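Local coordinates for protein vanadium-dependent bromoperoxidase (Corallina officinalis, PDB 1QHB) that uses bound vanadate and hydrogen peroxide to oxidise bromide and halogenate organic substrates, working as a calcium-stabilised dodecamer, at residues L167-E172 / G288-T293; S447-Q452 / G462-L467; V372-A377 / L576-N581; C492-K497 / L562-A567. One frame throughout, in Å; residues are numbered along the deposited sequence.

Contact 1 of 4, residues L167-E172 / G288-T293; sequences LGRDIE and GRDFMT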
loop_
_atom_site.group_PDB
_atom_site.type_symbol
_atom_site.label_atom_id
_atom_site.label_comp_id
_atom_site.label_asym_id
_atom_site.label_seq_id
_atom_site.Cartn_x
_atom_site.Cartn_y
_atom_site.Cartn_z
ATOM N N LEU A 167 -36.478 -6.255 54.213
ATOM C CA LEU A 167 -37.493 -6.269 55.278
ATOM C C LEU A 167 -38.729 -5.519 54.842
ATOM O O LEU A 167 -39.842 -5.823 55.290
ATOM C CB LEU A 167 -36.917 -5.641 56.552
ATOM C CG LEU A 167 -35.732 -6.330 57.213
ATOM C CD1 LEU A 167 -35.053 -5.409 58.219
ATOM C CD2 LEU A 167 -36.177 -7.620 57.902
ATOM N N GLY A 168 -38.597 -4.504 53.948
ATOM C CA GLY A 168 -39.777 -3.766 53.495
ATOM C C GLY A 168 -40.318 -4.326 52.182
ATOM O O GLY A 168 -41.076 -3.579 51.525
ATOM N N ARG A 169 -40.058 -5.578 51.804
ATOM C CA ARG A 169 -40.513 -6.076 50.512
ATOM C C ARG A 169 -42.008 -6.069 50.298
ATOM O O ARG A 169 -42.472 -6.029 49.155
ATOM C CB ARG A 169 -40.030 -7.518 50.253
ATOM C CG ARG A 169 -38.993 -7.710 49.164
ATOM C CD ARG A 169 -38.223 -9.011 49.113
ATOM N NE ARG A 169 -36.764 -8.631 48.864
ATOM C CZ ARG A 169 -35.808 -9.437 49.268
ATOM N NH1 ARG A 169 -36.107 -10.574 49.914
ATOM N NH2 ARG A 169 -34.529 -9.161 49.047
ATOM N N ASP A 170 -42.823 -6.231 51.348
ATOM C CA ASP A 170 -44.265 -6.334 51.155
ATOM C C ASP A 170 -44.970 -5.028 51.447
ATOM O O ASP A 170 -46.183 -4.933 51.420
ATOM C CB ASP A 170 -44.807 -7.551 51.913
ATOM C CG ASP A 170 -44.239 -8.798 51.247
ATOM O OD1 ASP A 170 -44.527 -9.035 50.045
ATOM O OD2 ASP A 170 -43.466 -9.491 51.908
ATOM N N ILE A 171 -44.262 -3.933 51.528
ATOM C CA ILE A 171 -44.778 -2.586 51.642
ATOM C C ILE A 171 -45.195 -2.101 50.259
ATOM O O ILE A 171 -44.473 -2.312 49.269
ATOM C CB ILE A 171 -43.674 -1.682 52.215
ATOM C CG1 ILE A 171 -43.518 -2.028 53.707
ATOM C CG2 ILE A 171 -44.014 -0.211 52.076
ATOM C CD1 ILE A 171 -42.459 -1.241 54.439
ATOM N N GLU A 172 -46.329 -1.398 50.171
ATOM C CA GLU A 172 -46.816 -0.858 48.944
ATOM C C GLU A 172 -46.204 0.483 48.588
ATOM O O GLU A 172 -46.179 1.385 49.417
ATOM C CB GLU A 172 -48.360 -0.645 48.971
ATOM C CG GLU A 172 -49.047 -1.970 49.238
ATOM C CD GLU A 172 -50.556 -1.913 49.187
ATOM O OE1 GLU A 172 -51.166 -0.939 48.715
ATOM O OE2 GLU A 172 -51.175 -2.915 49.583
ATOM N N GLY A 288 -44.532 -12.124 51.735
ATOM C CA GLY A 288 -43.882 -12.589 52.936
ATOM C C GLY A 288 -43.015 -13.818 52.814
ATOM O O GLY A 288 -42.444 -14.281 53.797
ATOM N N ARG A 289 -42.905 -14.457 51.670
ATOM C CA ARG A 289 -42.043 -15.637 51.581
ATOM C C ARG A 289 -40.719 -15.222 50.928
ATOM O O ARG A 289 -40.698 -14.769 49.777
ATOM C CB ARG A 289 -42.769 -16.732 50.821
ATOM C CG ARG A 289 -41.971 -18.015 50.626
ATOM C CD ARG A 289 -42.759 -19.030 49.791
ATOM N NE ARG A 289 -41.955 -20.260 49.809
ATOM C CZ ARG A 289 -41.961 -21.248 48.942
ATOM N NH1 ARG A 289 -42.789 -21.175 47.897
ATOM N NH2 ARG A 289 -41.139 -22.264 49.151
ATOM N N ASP A 290 -39.648 -15.282 51.691
ATOM C CA ASP A 290 -38.304 -14.964 51.213
ATOM C C ASP A 290 -37.486 -16.249 51.274
ATOM O O ASP A 290 -37.949 -17.238 51.855
ATOM C CB ASP A 290 -37.635 -13.856 51.983
ATOM C CG ASP A 290 -38.393 -12.548 51.915
ATOM O OD1 ASP A 290 -38.486 -11.985 50.790
ATOM O OD2 ASP A 290 -38.884 -12.063 52.968
ATOM N N PHE A 291 -36.301 -16.266 50.704
ATOM C CA PHE A 291 -35.534 -17.475 50.478
ATOM C C PHE A 291 -34.088 -17.310 50.889
ATOM O O PHE A 291 -33.631 -16.168 51.044
ATOM C CB PHE A 291 -35.527 -17.872 48.981
ATOM C CG PHE A 291 -36.918 -18.084 48.421
ATOM C CD1 PHE A 291 -37.502 -19.330 48.500
ATOM C CD2 PHE A 291 -37.632 -17.051 47.824
ATOM C CE1 PHE A 291 -38.768 -19.572 47.994
ATOM C CE2 PHE A 291 -38.901 -17.275 47.340
ATOM C CZ PHE A 291 -39.478 -18.531 47.437
ATOM N N MET A 292 -33.447 -18.465 51.050
ATOM C CA MET A 292 -32.044 -18.483 51.416
ATOM C C MET A 292 -31.793 -17.785 52.743
ATOM O O MET A 292 -30.788 -17.118 52.917
ATOM C CB MET A 292 -31.223 -17.843 50.269
ATOM C CG MET A 292 -31.122 -18.702 49.065
ATOM S SD MET A 292 -30.517 -17.919 47.562
ATOM C CE MET A 292 -28.815 -17.611 48.061
ATOM N N THR A 293 -32.663 -18.002 53.720
ATOM C CA THR A 293 -32.529 -17.405 55.035
ATOM C C THR A 293 -31.953 -18.440 55.992
ATOM O O THR A 293 -31.681 -18.112 57.148
ATOM C CB THR A 293 -33.897 -16.954 55.582
ATOM O OG1 THR A 293 -34.820 -18.069 55.569
ATOM C CG2 THR A 293 -34.471 -15.871 54.676
#
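Arg169 and Asp290 form a salt bridge between the loop that leaves helix 153-167 and the loop that leads into helix 295-302. It is a one-point bridge: NH1 of Arg169 gives its hydrogen to OD1 of Asp290 at 2.9 Å. The oxygen sits at the edge of the guanidinium and almost in its plane, whereas the N-H reaches the carboxylate from above, the two planes lying 65° apart. CD of Arg169 comes within 3.4 Å of the same OD1 of Asp290. A second bond runs from the backbone N of Gly288 to OD2 of Asp170 at 2.8 Å; it is bent (133° at the hydrogen) and also meets its oxygen from above the carboxylate plane. CG of Asp170 lies beside its own backbone N (chi1 -67°), which turns the carboxylate toward Gly288. Both grips come from the corner residues of a type I beta turn, Gly168 to Ile171, which ends the helix and is closed by Ile171 N on Gly168 O at 3.2 Å. Further out, Arg324 makes salt bridges with Asp290 OD1 and Asp170 OD1, which probably offsets the proximity of the two acids. Arg169 NE binds the carbonyl of Met547 and NH2 that of Pro468. The arginine side chain lies about 10 Å from that of Arg545, which probably binds vanadate and shares helix 530-548 with Met547.

Contact 2 of 4, residues S447-Q452 / G462-L467; sequences SSNEKQ and GKSFLL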
loop_
_atom_site.group_PDB
_atom_site.type_symbol
_atom_site.label_atom_id
_atom_site.label_comp_id
_atom_site.label_asym_id
_atom_site.label_seq_id
_atom_site.Cartn_x
_atom_site.Cartn_y
_atom_site.Cartn_z
ATOM N N SER A 447 -34.580 -11.831 63.343
ATOM C CA SER A 447 -35.932 -12.132 63.823
ATOM C C SER A 447 -36.808 -12.457 62.641
ATOM O O SER A 447 -37.490 -13.477 62.631
ATOM C CB SER A 447 -36.397 -10.948 64.666
ATOM O OG SER A 447 -37.811 -10.937 64.816
ATOM N N SER A 448 -36.678 -11.700 61.539
ATOM C CA SER A 448 -37.476 -12.068 60.348
ATOM C C SER A 448 -37.014 -13.417 59.810
ATOM O O SER A 448 -37.875 -14.183 59.415
ATOM C CB SER A 448 -37.380 -10.953 59.304
ATOM O OG SER A 448 -37.988 -11.344 58.068
ATOM N N ASN A 449 -35.713 -13.711 59.755
ATOM C CA ASN A 449 -35.235 -14.983 59.227
ATOM C C ASN A 449 -35.625 -16.169 60.109
ATOM O O ASN A 449 -35.875 -17.281 59.604
ATOM C CB ASN A 449 -33.714 -14.919 59.086
ATOM C CG ASN A 449 -33.256 -14.014 57.947
ATOM O OD1 ASN A 449 -34.078 -13.554 57.158
ATOM N ND2 ASN A 449 -31.988 -13.699 57.763
ATOM N N GLU A 450 -35.678 -15.970 61.441
ATOM C CA GLU A 450 -36.110 -17.073 62.317
ATOM C C GLU A 450 -37.550 -17.455 61.956
ATOM O O GLU A 450 -37.779 -18.658 61.710
ATOM C CB GLU A 450 -35.992 -16.731 63.790
ATOM C CG GLU A 450 -36.527 -17.812 64.720
ATOM C CD GLU A 450 -36.425 -17.436 66.186
ATOM O OE1 GLU A 450 -36.374 -16.231 66.521
ATOM O OE2 GLU A 450 -36.398 -18.367 67.025
ATOM N N LYS A 451 -38.408 -16.420 61.756
ATOM C CA LYS A 451 -39.766 -16.810 61.347
ATOM C C LYS A 451 -39.769 -17.516 60.026
ATOM O O LYS A 451 -40.511 -18.481 59.847
ATOM C CB LYS A 451 -40.672 -15.568 61.231
ATOM C CG LYS A 451 -40.802 -14.800 62.529
ATOM C CD LYS A 451 -41.363 -13.409 62.246
ATOM C CE LYS A 451 -41.428 -12.616 63.547
ATOM N NZ LYS A 451 -42.373 -11.468 63.444
ATOM N N GLN A 452 -38.986 -17.042 59.050
ATOM C CA GLN A 452 -38.983 -17.753 57.745
ATOM C C GLN A 452 -38.506 -19.172 57.933
ATOM O O GLN A 452 -39.101 -20.131 57.437
ATOM C CB GLN A 452 -38.078 -16.965 56.767
ATOM C CG GLN A 452 -38.134 -17.567 55.366
ATOM C CD GLN A 452 -39.472 -17.407 54.674
ATOM O OE1 GLN A 452 -39.973 -16.293 54.440
ATOM N NE2 GLN A 452 -40.084 -18.527 54.307
ATOM N N GLY A 462 -26.933 -21.565 64.992
ATOM C CA GLY A 462 -26.842 -20.137 65.125
ATOM C C GLY A 462 -28.058 -19.365 64.646
ATOM O O GLY A 462 -29.060 -19.866 64.153
ATOM N N LYS A 463 -27.963 -18.054 64.842
ATOM C CA LYS A 463 -28.963 -17.112 64.350
ATOM C C LYS A 463 -28.640 -16.951 62.853
ATOM O O LYS A 463 -27.550 -17.374 62.412
ATOM C CB LYS A 463 -28.886 -15.773 65.055
ATOM C CG LYS A 463 -29.266 -15.792 66.522
ATOM C CD LYS A 463 -29.724 -14.423 66.991
ATOM C CE LYS A 463 -28.611 -13.668 67.679
ATOM N NZ LYS A 463 -29.100 -12.322 68.098
ATOM N N SER A 464 -29.574 -16.392 62.083
ATOM C CA SER A 464 -29.259 -16.217 60.673
ATOM C C SER A 464 -29.257 -14.729 60.356
ATOM O O SER A 464 -30.314 -14.111 60.553
ATOM C CB SER A 464 -30.270 -16.921 59.768
ATOM O OG SER A 464 -30.130 -16.326 58.479
ATOM N N PHE A 465 -28.081 -14.180 59.970
ATOM C CA PHE A 465 -28.104 -12.765 59.599
ATOM C C PHE A 465 -28.036 -12.637 58.071
ATOM O O PHE A 465 -27.718 -11.573 57.559
ATOM C CB PHE A 465 -26.980 -11.983 60.283
ATOM C CG PHE A 465 -27.046 -12.166 61.793
ATOM C CD1 PHE A 465 -27.879 -11.372 62.569
ATOM C CD2 PHE A 465 -26.263 -13.122 62.415
ATOM C CE1 PHE A 465 -27.930 -11.545 63.938
ATOM C CE2 PHE A 465 -26.317 -13.290 63.795
ATOM C CZ PHE A 465 -27.171 -12.525 64.565
ATOM N N LEU A 466 -28.303 -13.704 57.307
ATOM C CA LEU A 466 -28.285 -13.696 55.882
ATOM C C LEU A 466 -29.263 -12.689 55.272
ATOM O O LEU A 466 -30.294 -12.334 55.858
ATOM C CB LEU A 466 -28.651 -15.093 55.389
ATOM C CG LEU A 466 -27.669 -16.171 55.888
ATOM C CD1 LEU A 466 -28.368 -17.510 55.694
ATOM C CD2 LEU A 466 -26.326 -16.076 55.197
ATOM N N LEU A 467 -28.924 -12.229 54.056
ATOM C CA LEU A 467 -29.833 -11.290 53.376
ATOM C C LEU A 467 -30.936 -12.126 52.744
ATOM O O LEU A 467 -30.697 -13.019 51.920
ATOM C CB LEU A 467 -28.997 -10.525 52.325
ATOM C CG LEU A 467 -29.790 -9.646 51.352
ATOM C CD1 LEU A 467 -30.272 -8.378 52.004
ATOM C CD2 LEU A 467 -28.912 -9.208 50.173
#
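The side-chain amide of Asn449 reaches from helix 439-456 to three oxygen atoms of the segment 462-467, all of them met by ND2. The shortest bond goes to Leu466 O at 2.9 Å, and this carbonyl oxygen lies nearly in the plane of the amide. Ser464 O accepts at 3.3 Å from the same nitrogen, with an N-H...O angle of 149°, although here ND2 stands above the carbonyl plane. The third link, ND2 to Ser464 OG at 3.3 Å, is weak. CG of Asn449 lies beside its own backbone N (chi1 -72°), which swings the amide off the helix surface and onto the loop. Each carbonyl takes its own N-H: the one trans to CB points to Leu466 O, while the other faces Ser464 O and is shared weakly with the hydroxyl. That hydroxyl has its stronger partner in Thr293 O, outside both segments, while Leu466 N makes a weak bond to the same OG at 3.4 Å. Replacing Asn449 with a leucine would probably leave the carbonyls of Ser464 and Leu466 without this donor in a largely buried place, and the loop less firmly tied to the helix. The contact is a side-chain-to-backbone tie between helix 439-456 and the irregular loop that follows it. Phe465 N bonds to Ser415 OG of helix 407-422, and Phe465 O to the hydroxyl of Tyr163 from helix 153-167. The Phe465 ring packs on Leu442 and Ala446 of helix 439-456 itself, so the segment threads between three helices.

Contact 3 of 4, residues V372-A377 / L576-N581; sequences VNFGSA and LTYGEN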
loop_
_atom_site.group_PDB
_atom_site.type_symbol
_atom_site.label_atom_id
_atom_site.label_comp_id
_atom_site.label_asym_id
_atom_site.label_seq_id
_atom_site.Cartn_x
_atom_site.Cartn_y
_atom_site.Cartn_z
ATOM N N VAL A 372 -39.629 2.985 7.857
ATOM C CA VAL A 372 -38.393 2.217 7.759
ATOM C C VAL A 372 -37.259 3.003 8.408
ATOM O O VAL A 372 -36.590 2.523 9.305
ATOM C CB VAL A 372 -38.062 1.885 6.287
ATOM C CG1 VAL A 372 -36.733 1.153 6.224
ATOM C CG2 VAL A 372 -39.172 1.048 5.675
ATOM N N ASN A 373 -36.985 4.186 7.847
ATOM C CA ASN A 373 -35.989 5.076 8.419
ATOM C C ASN A 373 -36.769 6.200 9.106
ATOM O O ASN A 373 -37.643 6.901 8.543
ATOM C CB ASN A 373 -35.055 5.733 7.392
ATOM C CG ASN A 373 -34.080 4.801 6.713
ATOM O OD1 ASN A 373 -33.801 3.704 7.188
ATOM N ND2 ASN A 373 -33.540 5.163 5.553
ATOM N N PHE A 374 -36.302 6.599 10.297
ATOM C CA PHE A 374 -36.831 7.747 11.039
ATOM C C PHE A 374 -38.261 7.593 11.528
ATOM O O PHE A 374 -38.850 8.575 12.026
ATOM C CB PHE A 374 -36.681 9.058 10.198
ATOM C CG PHE A 374 -35.373 9.097 9.431
ATOM C CD1 PHE A 374 -34.161 8.879 10.062
ATOM C CD2 PHE A 374 -35.405 9.231 8.048
ATOM C CE1 PHE A 374 -32.994 8.844 9.334
ATOM C CE2 PHE A 374 -34.234 9.215 7.308
ATOM C CZ PHE A 374 -33.024 9.017 7.953
ATOM N N GLY A 375 -38.850 6.405 11.419
ATOM C CA GLY A 375 -40.192 6.103 11.838
ATOM C C GLY A 375 -40.285 4.966 12.849
ATOM O O GLY A 375 -39.307 4.525 13.481
ATOM N N SER A 376 -41.508 4.419 12.989
ATOM C CA SER A 376 -41.656 3.375 14.015
ATOM C C SER A 376 -40.805 2.148 13.807
ATOM O O SER A 376 -40.230 1.609 14.782
ATOM C CB SER A 376 -43.140 3.083 14.120
ATOM O OG SER A 376 -43.628 2.551 12.921
ATOM N N ALA A 377 -40.658 1.604 12.613
ATOM C CA ALA A 377 -39.863 0.380 12.401
ATOM C C ALA A 377 -38.406 0.594 12.768
ATOM O O ALA A 377 -37.734 -0.282 13.333
ATOM C CB ALA A 377 -39.866 -0.084 10.965
ATOM N N LEU A 576 -22.876 7.243 9.518
ATOM C CA LEU A 576 -22.203 7.241 8.235
ATOM C C LEU A 576 -23.037 6.588 7.157
ATOM O O LEU A 576 -22.714 6.782 6.001
ATOM C CB LEU A 576 -20.855 6.544 8.333
ATOM C CG LEU A 576 -19.874 7.145 9.369
ATOM C CD1 LEU A 576 -18.671 6.221 9.456
ATOM C CD2 LEU A 576 -19.454 8.545 8.975
ATOM N N THR A 577 -24.131 5.900 7.467
ATOM C CA THR A 577 -24.903 5.210 6.455
ATOM C C THR A 577 -25.988 5.980 5.765
ATOM O O THR A 577 -26.506 5.465 4.768
ATOM C CB THR A 577 -25.561 3.966 7.141
ATOM O OG1 THR A 577 -26.470 4.412 8.171
ATOM C CG2 THR A 577 -24.521 3.097 7.798
ATOM N N TYR A 578 -26.439 7.114 6.281
ATOM C CA TYR A 578 -27.565 7.864 5.766
ATOM C C TYR A 578 -27.131 9.015 4.847
ATOM O O TYR A 578 -26.112 9.655 5.107
ATOM C CB TYR A 578 -28.369 8.552 6.891
ATOM C CG TYR A 578 -28.846 7.562 7.933
ATOM C CD1 TYR A 578 -29.965 6.759 7.740
ATOM C CD2 TYR A 578 -28.126 7.429 9.097
ATOM C CE1 TYR A 578 -30.341 5.836 8.700
ATOM C CE2 TYR A 578 -28.508 6.524 10.075
ATOM C CZ TYR A 578 -29.609 5.737 9.859
ATOM O OH TYR A 578 -29.938 4.829 10.861
ATOM N N GLY A 579 -27.948 9.287 3.830
ATOM C CA GLY A 579 -27.556 10.421 2.969
ATOM C C GLY A 579 -28.318 11.667 3.450
ATOM O O GLY A 579 -27.921 12.786 3.123
ATOM N N GLU A 580 -29.385 11.534 4.234
ATOM C CA GLU A 580 -30.145 12.691 4.667
ATOM C C GLU A 580 -29.355 13.608 5.595
ATOM O O GLU A 580 -28.368 13.285 6.244
ATOM C CB GLU A 580 -31.454 12.226 5.341
ATOM C CG GLU A 580 -32.455 11.563 4.435
ATOM C CD GLU A 580 -32.244 10.097 4.183
ATOM O OE1 GLU A 580 -31.455 9.351 4.788
ATOM O OE2 GLU A 580 -32.966 9.585 3.284
ATOM N N ASN A 581 -29.883 14.825 5.750
ATOM C CA ASN A 581 -29.256 15.837 6.626
ATOM C C ASN A 581 -30.082 15.873 7.896
ATOM O O ASN A 581 -31.195 16.409 7.962
ATOM C CB ASN A 581 -29.283 17.158 5.879
ATOM C CG ASN A 581 -29.037 18.374 6.729
ATOM O OD1 ASN A 581 -28.426 18.313 7.795
ATOM N ND2 ASN A 581 -29.514 19.530 6.281
HETATM O O HOH W 1 -33.636 7.380 4.007
#
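Phe374 and Tyr578 bring their rings together obliquely, with planes at 47° and centroids 5.5 Å apart. The two side chains run antiparallel, offset so that the nearest pair is CZ of Phe374 with CD1 of Tyr578 at 3.8 Å. Phe374 has a left-handed backbone conformation, and its CG stands beside the backbone N at an unusually small chi1 of -39°, which carries the ring out to the second segment. One face of this ring is touched near the rim by CB of its neighbour Asn373. At its edge, close to its plane, comes Glu580 OE1, 3.5 Å from Phe374 CZ. The glutamate gets there by a turn about its CB-CG bond (chi2 84°), and the carboxylate oxygen is probably drawn to the slightly positive ring-edge hydrogens. The segment 372-377 leads from the calcium-binding loop, which ends near Gln368, into the first residues of helix 376-402, with Gly375 as N-cap; 576-581 is the chain just past helix 553-574. The contact is part of a subunit interface of the dodecamer: Asn373 ND2 binds Thr131 OG1 of a neighbouring subunit, and Tyr578 packs on the same threonine. Asn373 ND2 also hydrogen-bonds a water at 2.7 Å, and its OD1 lies at the edge of the Tyr578 ring, 4.3 Å from CE1. Phe582 sets its ring edge-to-face with both Phe374 and Tyr578.

Contact 4 of 4, residues C492-K497 / L562-A567; sequences CVTILK and LGEQIA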
loop_
_atom_site.group_PDB
_atom_site.type_symbol
_atom_site.label_atom_id
_atom_site.label_comp_id
_atom_site.label_asym_id
_atom_site.label_seq_id
_atom_site.Cartn_x
_atom_site.Cartn_y
_atom_site.Cartn_z
ATOM N N CYS A 492 -30.907 1.062 26.019
ATOM C CA CYS A 492 -32.219 1.187 25.463
ATOM C C CYS A 492 -32.882 2.555 25.740
ATOM O O CYS A 492 -33.466 3.105 24.810
ATOM C CB CYS A 492 -33.109 0.033 25.999
ATOM S SG CYS A 492 -32.659 -1.617 25.449
ATOM N N VAL A 493 -32.815 3.133 26.942
ATOM C CA VAL A 493 -33.491 4.408 27.122
ATOM C C VAL A 493 -32.711 5.529 26.417
ATOM O O VAL A 493 -33.339 6.485 26.021
ATOM C CB VAL A 493 -33.877 4.770 28.575
ATOM C CG1 VAL A 493 -34.780 3.709 29.212
ATOM C CG2 VAL A 493 -32.640 5.018 29.402
ATOM N N THR A 494 -31.416 5.385 26.181
ATOM C CA THR A 494 -30.620 6.323 25.395
ATOM C C THR A 494 -31.147 6.330 23.963
ATOM O O THR A 494 -31.460 7.438 23.470
ATOM C CB THR A 494 -29.127 5.956 25.435
ATOM O OG1 THR A 494 -28.737 6.090 26.801
ATOM C CG2 THR A 494 -28.253 6.907 24.607
ATOM N N ILE A 495 -31.471 5.148 23.412
ATOM C CA ILE A 495 -32.012 5.131 22.040
ATOM C C ILE A 495 -33.355 5.826 21.979
ATOM O O ILE A 495 -33.688 6.561 21.019
ATOM C CB ILE A 495 -32.175 3.667 21.565
ATOM C CG1 ILE A 495 -30.870 2.951 21.301
ATOM C CG2 ILE A 495 -33.054 3.578 20.285
ATOM C CD1 ILE A 495 -29.858 3.701 20.410
ATOM N N LEU A 496 -34.253 5.491 22.906
ATOM C CA LEU A 496 -35.575 6.101 22.927
ATOM C C LEU A 496 -35.497 7.612 23.182
ATOM O O LEU A 496 -36.300 8.331 22.597
ATOM C CB LEU A 496 -36.446 5.439 24.010
ATOM C CG LEU A 496 -36.798 3.961 23.800
ATOM C CD1 LEU A 496 -37.508 3.418 25.052
ATOM C CD2 LEU A 496 -37.642 3.770 22.564
ATOM N N LYS A 497 -34.615 8.096 24.067
ATOM C CA LYS A 497 -34.610 9.563 24.269
ATOM C C LYS A 497 -34.028 10.235 23.020
ATOM O O LYS A 497 -34.416 11.344 22.765
ATOM C CB LYS A 497 -33.830 9.990 25.485
ATOM C CG LYS A 497 -34.303 9.539 26.860
ATOM C CD LYS A 497 -33.462 10.111 27.963
ATOM C CE LYS A 497 -32.065 9.541 27.932
ATOM N NZ LYS A 497 -31.231 9.806 29.139
ATOM N N LEU A 562 -22.475 2.861 31.442
ATOM C CA LEU A 562 -21.792 2.075 30.412
ATOM C C LEU A 562 -22.705 1.802 29.232
ATOM O O LEU A 562 -22.228 1.927 28.065
ATOM C CB LEU A 562 -21.257 0.762 30.980
ATOM C CG LEU A 562 -20.570 -0.243 30.069
ATOM C CD1 LEU A 562 -19.198 0.316 29.682
ATOM C CD2 LEU A 562 -20.376 -1.637 30.659
ATOM N N GLY A 563 -23.992 1.526 29.487
ATOM C CA GLY A 563 -24.884 1.207 28.390
ATOM C C GLY A 563 -25.159 2.445 27.565
ATOM O O GLY A 563 -25.408 2.384 26.342
ATOM N N GLU A 564 -25.178 3.580 28.230
ATOM C CA GLU A 564 -25.366 4.860 27.545
ATOM C C GLU A 564 -24.238 5.049 26.522
ATOM O O GLU A 564 -24.508 5.469 25.393
ATOM C CB GLU A 564 -25.276 6.028 28.539
ATOM C CG GLU A 564 -25.450 7.382 27.857
ATOM C CD GLU A 564 -25.478 8.521 28.849
ATOM O OE1 GLU A 564 -24.518 8.650 29.635
ATOM O OE2 GLU A 564 -26.436 9.297 28.846
ATOM N N GLN A 565 -22.981 4.781 26.904
ATOM C CA GLN A 565 -21.856 4.928 25.986
ATOM C C GLN A 565 -21.952 3.989 24.775
ATOM O O GLN A 565 -21.467 4.274 23.667
ATOM C CB GLN A 565 -20.513 4.567 26.673
ATOM C CG GLN A 565 -20.051 5.527 27.758
ATOM C CD GLN A 565 -18.912 5.004 28.627
ATOM O OE1 GLN A 565 -17.858 4.577 28.172
ATOM N NE2 GLN A 565 -19.114 5.042 29.963
ATOM N N ILE A 566 -22.432 2.765 25.053
ATOM C CA ILE A 566 -22.520 1.757 23.988
ATOM C C ILE A 566 -23.522 2.264 22.972
ATOM O O ILE A 566 -23.248 2.224 21.789
ATOM C CB ILE A 566 -22.911 0.372 24.554
ATOM C CG1 ILE A 566 -21.826 -0.310 25.399
ATOM C CG2 ILE A 566 -23.329 -0.593 23.468
ATOM C CD1 ILE A 566 -20.460 -0.384 24.747
ATOM N N ALA A 567 -24.694 2.735 23.408
ATOM C CA ALA A 567 -25.735 3.242 22.534
ATOM C C ALA A 567 -25.256 4.430 21.713
ATOM O O ALA A 567 -25.483 4.450 20.506
ATOM C CB ALA A 567 -26.961 3.699 23.309
HETATM O O HOH W 2 -29.013 8.572 28.104
#
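Helices 492-497 and 562-567 cross at -50° with their axes 8.5 Å apart, Thr494 and Glu564 being the residues whose CA atoms come nearest. At the crossing the small Ala567 faces Thr494. CG2 of Thr494 lies against CB of Ala567 at 3.7 Å, and CD1 of Ile495 touches the same methyl group from beside it. The other branch of the threonine, OG1, lies beside its own backbone N (chi1 -63°) and rests against CA and CG of Glu564, each at 3.7 Å; the two side chains cross at about a right angle. The pair belongs to the helical bundle that forms the core of vanadium haloperoxidases: helix 484-499 begins at the residues that probably bind vanadate, and helix 553-574 starts just after His551, another probable ligand. On the polar flank a water joins three buried side chains. It gives hydrogens to Thr494 OG1 at 2.8 Å and to Glu564 OE2 at 2.8 Å, and accepts one from Lys497 NZ at 2.7 Å. The opposite charges, NZ of Lys497 and OE2 of Glu564, stay 4.8 Å apart, so the water mediates between them. With a valine at Thr494 the water would probably lose one of its acceptors and its hold between lysine and glutamate would be weaker. Thr494 OG1 also bonds back to Gly490 O one helical turn earlier. Glu564 OE2 takes Phe589 N, and Lys497 NZ reaches Asn535 OD1 and Pro587 O, which ties helix 530-548 and the C-terminal chain to this polar flank.

In the fold
The four contacts form two pairs on opposite sides of the chain's centre. Contacts 1 and 2, centres 12 Å apart, are probably hydrogen-bonded to each other around helix 439-456, Thr293 with Ser464 and Asp290 with Gln452. Contacts 3 and 4, centres 18 Å apart, are linked by two helices: 376-402 starts in contact 3 and packs on 484-499, while 553-574, part of contact 4, ends just before segment 576-581. Along the chain contact 1 closes first; contact 3 then spans both contact 2 and contact 4. Contact 4 thus lies in the helical core, and contact 3 at the subunit interface near the calcium site, its centre 47 Å from that of contact 1.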